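Local coordinates for protein ulvan Lyase-PL25 (Pseudoalteromonas sp. PLSV, PDB 5UAM) that cleaves ulvan, the main cell-wall polysaccharide of green seaweeds of the order Ulvales, acting as a polysaccharide lyase with a beta-propeller fold, at residues 308-313 with 363-368; 316-321 with 337-342. All blocks are in the same frame, centred on the assembly; numbering follows the deposited sequence. Where two conformers were deposited one is given.

Contact 1: residues 308-313 with 363-368; sequences STHLDA and GDFMVT
H310 reaches across to D364 and F365. Its CB packs 3.9 Å from F365 CE2, near the rim of the phenyl ring. CG stands opposite the carbonyl carbon (chi1 -56°), which lays the imidazole alongside F365 and brings its far end to D364. CD2 comes down over one face of F365, off-centre, with CZ at 3.5 Å. This is a T-shaped stack: an imidazole edge meets a phenyl face, planes 81° apart. At the tip, NE2 donates to D364 OD1 at 2.8 Å in a fairly straight bond. The acceptor lies in the imidazole plane, and NE2 meets the carboxylate on its syn side, somewhat out of its plane. D364 OD1 has a second donor across the contact, S308 OG at 2.9 Å, which arrives from above the carboxylate plane. D364 OD2 is held by the backbone N of F418. With an alanine in place of D364, S308 OG and H310 NE2 would probably both lose this acceptor, and the imidazole would be freer to turn. One water bridges S308 OG to G363 O, and a second bridges L311 O to V367 O. V367 CG2 touches D312 CB at 3.6 Å. Just past the strand ends, A313 N donates to T368 O at 2.9 Å. The strands run almost parallel, joined by side chains and water rather than backbone bonds, as expected of first strands in adjacent beta-propeller blades.

Contact 2: residues 316-321 with 337-342; sequences QPHIAI and TRHVRW
I319 N donates to V340 O at 2.7 Å, the shortest polar bond between these strands. The same carbonyl oxygen also receives a CA-H...O contact from H318 CA at 3.3 Å. V340 N returns a bond to I319 O at 2.9 Å. I321 and R338 form the next hydrogen-bonded pair, and W342 N donates to P317 O. H318 faces R341, and A320 faces H339, as non-hydrogen-bonded pairs. The two strands make an antiparallel hairpin, the middle pair of a four-stranded propeller blade. H318, A320, H339 and R341 share one face of it. There H318 ND1 and H339 NE2 share a hydrogen bond of 2.9 Å, joining the two rings at their edges. H339 turns CG away from its own backbone N (chi1 -165°), which swings the ring across to H318. Outside the hairpin, H339 ND1 bonds Y375 OH and H318 NE2 bonds D312 OD2, so both nitrogens of each ring are engaged. R341 CB sits squarely over one face of the H318 ring, 3.7 Å from its centroid, in a CH-pi contact. The arginine chain then runs extended alongside the ring, passing CD within 3.4 Å of H318 CE1. On the opposite face of the hairpin, with I319 and R338, I321 CG2 meets V340 CG2 at 4.1 Å, the two side chains lying side by side. At the Q316 end, P317 CD packs on W342 CB at 3.8 Å, while Q316 CB approaches the edge of the indole.

The centres of the two contacts lie about 8 Å apart, on the same side of the chain's centre. Contact 2 is nested within the chain loop that contact 1 closes. Strand 303-311 comes first, then 317-324 and 336-342, and 362-367 follows. The first three lie side by side in that order in one four-stranded antiparallel sheet. Strand 362-367 opens the next sheet. Contact 2 therefore holds one propeller blade together from within, while contact 1 joins that blade to its successor. They touch directly: S308 O lies 2.9 Å from A320 N, and T309 OG1 2.8 Å from H318 O, both probable hydrogen bonds. F365 of the second blade also packs against H318 of the first.

Contact 1: residues 308-313 with 363-368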
ATOM      1  N   SER A 308       2.992   7.249   0.355  1.00 12.15           N
ATOM      2  CA  SER A 308       1.630   7.508  -0.090  1.00 11.83           C
ATOM      3  C   SER A 308       1.508   8.992  -0.392  1.00 11.91           C
ATOM      4  O   SER A 308       2.424   9.778  -0.147  1.00 12.99           O
ATOM      5  CB  SER A 308       0.629   7.116   0.990  1.00 12.81           C
ATOM      6  OG  SER A 308       0.953   7.850   2.175  1.00 13.44           O
ATOM      7  N   THR A 309       0.358   9.378  -0.936  1.00 11.66           N
ATOM      8  CA  THR A 309       0.118  10.771  -1.295  1.00 11.81           C
ATOM      9  C   THR A 309      -1.339  11.131  -1.038  1.00 11.50           C
ATOM     10  O   THR A 309      -2.237  10.315  -1.231  1.00 12.26           O
ATOM     11  CB  THR A 309       0.541  11.043  -2.761  1.00 12.99           C
ATOM     12  OG1 THR A 309       0.304  12.411  -3.105  1.00 14.25           O
ATOM     13  CG2 THR A 309      -0.212  10.175  -3.736  1.00 13.44           C
ATOM     14  N   HIS A 310      -1.553  12.381  -0.616  1.00 11.98           N
ATOM     15  CA  HIS A 310      -2.878  12.911  -0.326  1.00 13.77           C
ATOM     16  C   HIS A 310      -2.886  14.398  -0.629  1.00 13.01           C
ATOM     17  O   HIS A 310      -1.861  15.085  -0.488  1.00 13.98           O
ATOM     18  CB  HIS A 310      -3.242  12.745   1.167  1.00 13.31           C
ATOM     19  CG  HIS A 310      -3.174  11.337   1.650  1.00 12.94           C
ATOM     20  ND1 HIS A 310      -4.128  10.404   1.322  1.00 13.95           N
ATOM     21  CD2 HIS A 310      -2.268  10.710   2.433  1.00 13.27           C
ATOM     22  CE1 HIS A 310      -3.802   9.245   1.882  1.00 13.88           C
ATOM     23  NE2 HIS A 310      -2.687   9.411   2.567  1.00 13.74           N
ATOM     24  N   LEU A 311      -4.051  14.902  -1.043  1.00 15.17           N
ATOM     25  CA  LEU A 311      -4.196  16.326  -1.316  1.00 14.15           C
ATOM     26  C   LEU A 311      -4.663  17.085  -0.086  1.00 16.41           C
ATOM     27  O   LEU A 311      -5.503  16.600   0.675  1.00 17.38           O
ATOM     28  CB  LEU A 311      -5.228  16.563  -2.411  1.00 15.70           C
ATOM     29  CG  LEU A 311      -4.959  15.885  -3.748  1.00 16.79           C
ATOM     30  CD1 LEU A 311      -5.999  16.293  -4.768  1.00 19.23           C
ATOM     31  CD2 LEU A 311      -3.567  16.206  -4.275  1.00 17.39           C
ATOM     32  N   ASP A 312      -4.141  18.305   0.078  1.00 14.57           N
ATOM     33  CA  ASP A 312      -4.628  19.191   1.124  1.00 14.26           C
ATOM     34  C   ASP A 312      -5.909  19.891   0.659  1.00 16.32           C
ATOM     35  O   ASP A 312      -6.414  19.668  -0.445  1.00 17.66           O
ATOM     36  CB  ASP A 312      -3.527  20.147   1.611  1.00 16.22           C
ATOM     37  CG  ASP A 312      -3.069  21.159   0.577  1.00 16.78           C
ATOM     38  OD1 ASP A 312      -3.847  21.554  -0.310  1.00 16.90           O
ATOM     39  OD2 ASP A 312      -1.905  21.600   0.678  1.00 17.19           O
ATOM     40  N   ALA A 313      -6.455  20.727   1.546  1.00 18.28           N
ATOM     41  CA  ALA A 313      -7.736  21.380   1.311  1.00 20.37           C
ATOM     42  C   ALA A 313      -7.682  22.364   0.155  1.00 23.48           C
ATOM     43  O   ALA A 313      -8.733  22.741  -0.382  1.00 25.51           O
ATOM     44  CB  ALA A 313      -8.165  22.114   2.579  1.00 25.00           C
ATOM     45  N   GLY A 363       4.709   5.297   7.847  1.00 12.89           N
ATOM     46  CA  GLY A 363       3.496   5.924   8.335  1.00 13.32           C
ATOM     47  C   GLY A 363       2.677   6.471   7.191  1.00 13.94           C
ATOM     48  O   GLY A 363       3.204   6.770   6.125  1.00 14.78           O
ATOM     49  N   ASP A 364       1.388   6.602   7.439  1.00 13.12           N
ATOM     50  CA  ASP A 364       0.484   7.330   6.552  1.00 12.21           C
ATOM     51  C   ASP A 364       0.084   8.616   7.257  1.00 12.48           C
ATOM     52  O   ASP A 364       0.279   8.782   8.471  1.00 13.37           O
ATOM     53  CB  ASP A 364      -0.742   6.471   6.209  1.00 13.05           C
ATOM     54  CG  ASP A 364      -1.501   6.922   4.962  1.00 12.98           C
ATOM     55  OD1 ASP A 364      -1.043   7.834   4.226  1.00 13.12           O
ATOM     56  OD2 ASP A 364      -2.566   6.320   4.697  1.00 13.50           O
ATOM     57  N   PHE A 365      -0.465   9.565   6.499  1.00 11.87           N
ATOM     58  CA  PHE A 365      -0.739  10.874   7.062  1.00 12.09           C
ATOM     59  C   PHE A 365      -2.075  11.394   6.569  1.00 12.81           C
ATOM     60  O   PHE A 365      -2.631  10.930   5.571  1.00 13.89           O
ATOM     61  CB  PHE A 365       0.363  11.895   6.718  1.00 12.50           C
ATOM     62  CG  PHE A 365       0.435  12.229   5.243  1.00 12.65           C
ATOM     63  CD1 PHE A 365       1.153  11.442   4.365  1.00 12.91           C
ATOM     64  CD2 PHE A 365      -0.242  13.333   4.743  1.00 13.35           C
ATOM     65  CE1 PHE A 365       1.193  11.780   3.002  1.00 14.73           C
ATOM     66  CE2 PHE A 365      -0.201  13.647   3.411  1.00 12.84           C
ATOM     67  CZ  PHE A 365       0.516  12.884   2.552  1.00 13.38           C
ATOM     68  N   MET A 366      -2.585  12.365   7.307  1.00 14.45           N
ATOM     69  CA  MET A 366      -3.754  13.150   6.948  0.56 14.56           C
ATOM     70  C   MET A 366      -3.341  14.613   6.912  1.00 15.06           C
ATOM     71  O   MET A 366      -2.522  15.045   7.728  1.00 17.03           O
ATOM     72  CB  MET A 366      -4.845  12.971   7.998  0.56 17.70           C
ATOM     73  CG  MET A 366      -5.344  11.542   8.118  0.56 24.97           C
ATOM     74  SD  MET A 366      -6.660  11.371   9.318  0.56 32.24           S
ATOM     75  CE  MET A 366      -5.977  12.251  10.717  0.56 38.63           C
ATOM     76  N   VAL A 367      -3.912  15.366   5.996  1.00 15.28           N
ATOM     77  CA  VAL A 367      -3.597  16.776   5.849  1.00 16.53           C
ATOM     78  C   VAL A 367      -4.893  17.533   5.629  1.00 20.12           C
ATOM     79  O   VAL A 367      -5.791  17.061   4.922  1.00 21.30           O
ATOM     80  CB  VAL A 367      -2.592  17.007   4.702  1.00 16.66           C
ATOM     81  CG1 VAL A 367      -3.073  16.361   3.406  1.00 18.51           C
ATOM     82  CG2 VAL A 367      -2.325  18.480   4.521  1.00 19.56           C
ATOM     83  N   THR A 368      -5.006  18.700   6.266  1.00 20.56           N
ATOM     84  CA  THR A 368      -6.170  19.559   6.122  1.00 21.69           C
ATOM     85  C   THR A 368      -5.687  20.835   5.453  1.00 21.34           C
ATOM     86  O   THR A 368      -5.464  20.845   4.237  1.00 22.43           O
ATOM     87  CB  THR A 368      -6.847  19.763   7.482  1.00 27.73           C
ATOM     88  OG1 THR A 368      -5.897  20.315   8.403  1.00 26.30           O
ATOM     89  CG2 THR A 368      -7.357  18.435   8.032  1.00 26.30           C
TER
HETATM   90  O   HOH W   1       3.121   6.367   3.478  1.00 14.92           O
HETATM   91  O   HOH W   2      -7.447  17.539   2.787  1.00 30.82           O

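Contact 2: residues 316-321 with 337-342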
ATOM      1  N   GLN A 316      -3.557  20.748  -3.156  1.00 17.26           N
ATOM      2  CA  GLN A 316      -2.134  20.616  -3.429  1.00 16.23           C
ATOM      3  C   GLN A 316      -1.633  19.280  -2.896  1.00 16.89           C
ATOM      4  O   GLN A 316      -2.004  18.877  -1.790  1.00 16.04           O
ATOM      5  CB  GLN A 316      -1.371  21.728  -2.723  1.00 16.82           C
ATOM      6  CG  GLN A 316      -1.858  23.133  -3.082  1.00 17.34           C
ATOM      7  CD  GLN A 316      -1.230  24.267  -2.278  1.00 18.46           C
ATOM      8  OE1 GLN A 316      -0.822  25.283  -2.846  1.00 20.41           O
ATOM      9  NE2 GLN A 316      -1.211  24.129  -0.968  1.00 20.05           N
ATOM     10  N   PRO A 317      -0.800  18.560  -3.648  1.00 14.48           N
ATOM     11  CA  PRO A 317      -0.337  17.250  -3.181  1.00 13.18           C
ATOM     12  C   PRO A 317       0.750  17.315  -2.123  1.00 13.38           C
ATOM     13  O   PRO A 317       1.687  18.115  -2.191  1.00 15.26           O
ATOM     14  CB  PRO A 317       0.195  16.588  -4.452  1.00 16.18           C
ATOM     15  CG  PRO A 317       0.631  17.726  -5.291  1.00 18.52           C
ATOM     16  CD  PRO A 317      -0.415  18.796  -5.054  1.00 16.52           C
ATOM     17  N   HIS A 318       0.607  16.407  -1.165  1.00 13.31           N
ATOM     18  CA  HIS A 318       1.592  16.059  -0.161  1.00 11.68           C
ATOM     19  C   HIS A 318       1.983  14.604  -0.377  1.00 12.45           C
ATOM     20  O   HIS A 318       1.165  13.769  -0.798  1.00 12.88           O
ATOM     21  CB  HIS A 318       0.976  16.194   1.221  1.00 12.72           C
ATOM     22  CG  HIS A 318       0.653  17.594   1.605  1.00 14.42           C
ATOM     23  ND1 HIS A 318       1.204  18.199   2.712  1.00 15.87           N
ATOM     24  CD2 HIS A 318      -0.158  18.516   1.033  1.00 16.15           C
ATOM     25  CE1 HIS A 318       0.744  19.432   2.806  1.00 16.37           C
ATOM     26  NE2 HIS A 318      -0.093  19.646   1.806  1.00 16.87           N
ATOM     27  N   ILE A 319       3.237  14.302  -0.069  1.00 13.15           N
ATOM     28  CA  ILE A 319       3.820  12.994  -0.341  1.00 12.20           C
ATOM     29  C   ILE A 319       4.611  12.534   0.875  1.00 11.80           C
ATOM     30  O   ILE A 319       5.411  13.297   1.431  1.00 14.54           O
ATOM     31  CB  ILE A 319       4.748  13.063  -1.564  1.00 13.65           C
ATOM     32  CG1 ILE A 319       3.957  13.445  -2.825  1.00 14.84           C
ATOM     33  CG2 ILE A 319       5.472  11.738  -1.781  1.00 17.16           C
ATOM     34  CD1 ILE A 319       4.827  13.690  -4.042  1.00 15.75           C
ATOM     35  N   ALA A 320       4.402  11.274   1.264  1.00 11.96           N
ATOM     36  CA  ALA A 320       5.278  10.586   2.203  1.00 12.14           C
ATOM     37  C   ALA A 320       6.228   9.718   1.401  1.00 12.27           C
ATOM     38  O   ALA A 320       5.787   8.914   0.570  1.00 13.35           O
ATOM     39  CB  ALA A 320       4.467   9.711   3.152  1.00 12.70           C
ATOM     40  N   ILE A 321       7.522   9.888   1.630  1.00 12.92           N
ATOM     41  CA  ILE A 321       8.545   9.106   0.951  1.00 13.05           C
ATOM     42  C   ILE A 321       9.526   8.619   2.006  1.00 14.57           C
ATOM     43  O   ILE A 321      10.021   9.415   2.807  1.00 15.39           O
ATOM     44  CB  ILE A 321       9.254   9.928  -0.148  1.00 13.39           C
ATOM     45  CG1 ILE A 321      10.326   9.114  -0.875  1.00 15.79           C
ATOM     46  CG2 ILE A 321       9.820  11.232   0.405  1.00 17.02           C
ATOM     47  CD1 ILE A 321       9.775   7.894  -1.609  1.00 16.92           C
ATOM     48  N   THR A 337      10.624   7.820   7.095  1.00 15.03           N
ATOM     49  CA  THR A 337       9.630   8.611   6.376  1.00 14.16           C
ATOM     50  C   THR A 337       9.990  10.085   6.416  1.00 13.90           C
ATOM     51  O   THR A 337      10.356  10.620   7.464  1.00 15.15           O
ATOM     52  CB  THR A 337       8.251   8.448   7.019  1.00 14.70           C
ATOM     53  OG1 THR A 337       8.102   7.122   7.524  1.00 15.81           O
ATOM     54  CG2 THR A 337       7.151   8.732   6.016  1.00 15.09           C
ATOM     55  N   ARG A 338       9.848  10.737   5.258  1.00 14.24           N
ATOM     56  CA  ARG A 338      10.023  12.173   5.088  1.00 13.69           C
ATOM     57  C   ARG A 338       8.802  12.748   4.379  1.00 13.48           C
ATOM     58  O   ARG A 338       8.100  12.043   3.646  1.00 14.65           O
ATOM     59  CB  ARG A 338      11.265  12.474   4.257  1.00 15.27           C
ATOM     60  CG  ARG A 338      12.537  11.910   4.855  1.00 16.74           C
ATOM     61  CD  ARG A 338      13.185  10.853   3.976  1.00 17.92           C
ATOM     62  NE  ARG A 338      14.278  10.210   4.696  1.00 16.68           N
ATOM     63  CZ  ARG A 338      15.508  10.689   4.804  1.00 17.52           C
ATOM     64  NH1 ARG A 338      15.840  11.844   4.241  1.00 22.41           N
ATOM     65  NH2 ARG A 338      16.423  10.028   5.493  1.00 21.00           N
ATOM     66  N   HIS A 339       8.549  14.044   4.602  1.00 15.26           N
ATOM     67  CA  HIS A 339       7.351  14.689   4.078  1.00 14.84           C
ATOM     68  C   HIS A 339       7.728  15.706   3.009  1.00 14.61           C
ATOM     69  O   HIS A 339       8.630  16.528   3.227  1.00 16.59           O
ATOM     70  CB  HIS A 339       6.559  15.389   5.187  1.00 14.17           C
ATOM     71  CG  HIS A 339       5.183  15.744   4.752  1.00 14.13           C
ATOM     72  ND1 HIS A 339       4.196  14.790   4.636  1.00 15.08           N
ATOM     73  CD2 HIS A 339       4.647  16.905   4.306  1.00 15.48           C
ATOM     74  CE1 HIS A 339       3.098  15.357   4.177  1.00 13.80           C
ATOM     75  NE2 HIS A 339       3.342  16.638   3.977  1.00 14.98           N
ATOM     76  N   VAL A 340       7.009  15.656   1.876  1.00 13.61           N
ATOM     77  CA  VAL A 340       7.220  16.549   0.737  1.00 14.99           C
ATOM     78  C   VAL A 340       5.868  17.134   0.362  1.00 14.74           C
ATOM     79  O   VAL A 340       4.845  16.462   0.487  1.00 14.86           O
ATOM     80  CB  VAL A 340       7.788  15.721  -0.442  1.00 15.77           C
ATOM     81  CG1 VAL A 340       7.744  16.501  -1.763  1.00 18.03           C
ATOM     82  CG2 VAL A 340       9.197  15.247  -0.115  1.00 17.57           C
ATOM     83  N   ARG A 341       5.847  18.393  -0.087  1.00 14.92           N
ATOM     84  CA  ARG A 341       4.582  18.959  -0.544  1.00 15.25           C
ATOM     85  C   ARG A 341       4.802  20.011  -1.618  1.00 14.72           C
ATOM     86  O   ARG A 341       5.865  20.627  -1.729  1.00 16.35           O
ATOM     87  CB  ARG A 341       3.765  19.568   0.597  1.00 16.22           C
ATOM     88  CG  ARG A 341       4.390  20.807   1.203  1.00 17.36           C
ATOM     89  CD  ARG A 341       3.605  21.289   2.410  1.00 19.16           C
ATOM     90  NE  ARG A 341       4.199  22.494   2.970  1.00 19.07           N
ATOM     91  CZ  ARG A 341       3.864  23.734   2.625  1.00 23.18           C
ATOM     92  NH1 ARG A 341       2.908  23.948   1.724  1.00 25.01           N
ATOM     93  NH2 ARG A 341       4.471  24.774   3.190  1.00 27.13           N
ATOM     94  N   TRP A 342       3.748  20.209  -2.404  1.00 14.75           N
ATOM     95  CA  TRP A 342       3.679  21.271  -3.398  1.00 14.65           C
ATOM     96  C   TRP A 342       3.053  22.497  -2.754  1.00 17.03           C
ATOM     97  O   TRP A 342       1.943  22.419  -2.231  1.00 17.65           O
ATOM     98  CB  TRP A 342       2.802  20.785  -4.548  1.00 16.27           C
ATOM     99  CG  TRP A 342       2.557  21.794  -5.643  1.00 17.83           C
ATOM    100  CD1 TRP A 342       1.398  22.470  -5.897  1.00 19.22           C
ATOM    101  CD2 TRP A 342       3.491  22.217  -6.637  1.00 18.00           C
ATOM    102  NE1 TRP A 342       1.560  23.300  -6.975  1.00 20.64           N
ATOM    103  CE2 TRP A 342       2.834  23.154  -7.465  1.00 17.12           C
ATOM    104  CE3 TRP A 342       4.814  21.883  -6.922  1.00 18.50           C
ATOM    105  CZ2 TRP A 342       3.464  23.765  -8.549  1.00 20.47           C
ATOM    106  CZ3 TRP A 342       5.437  22.481  -7.984  1.00 18.16           C
ATOM    107  CH2 TRP A 342       4.760  23.411  -8.802  1.00 18.74           C
TER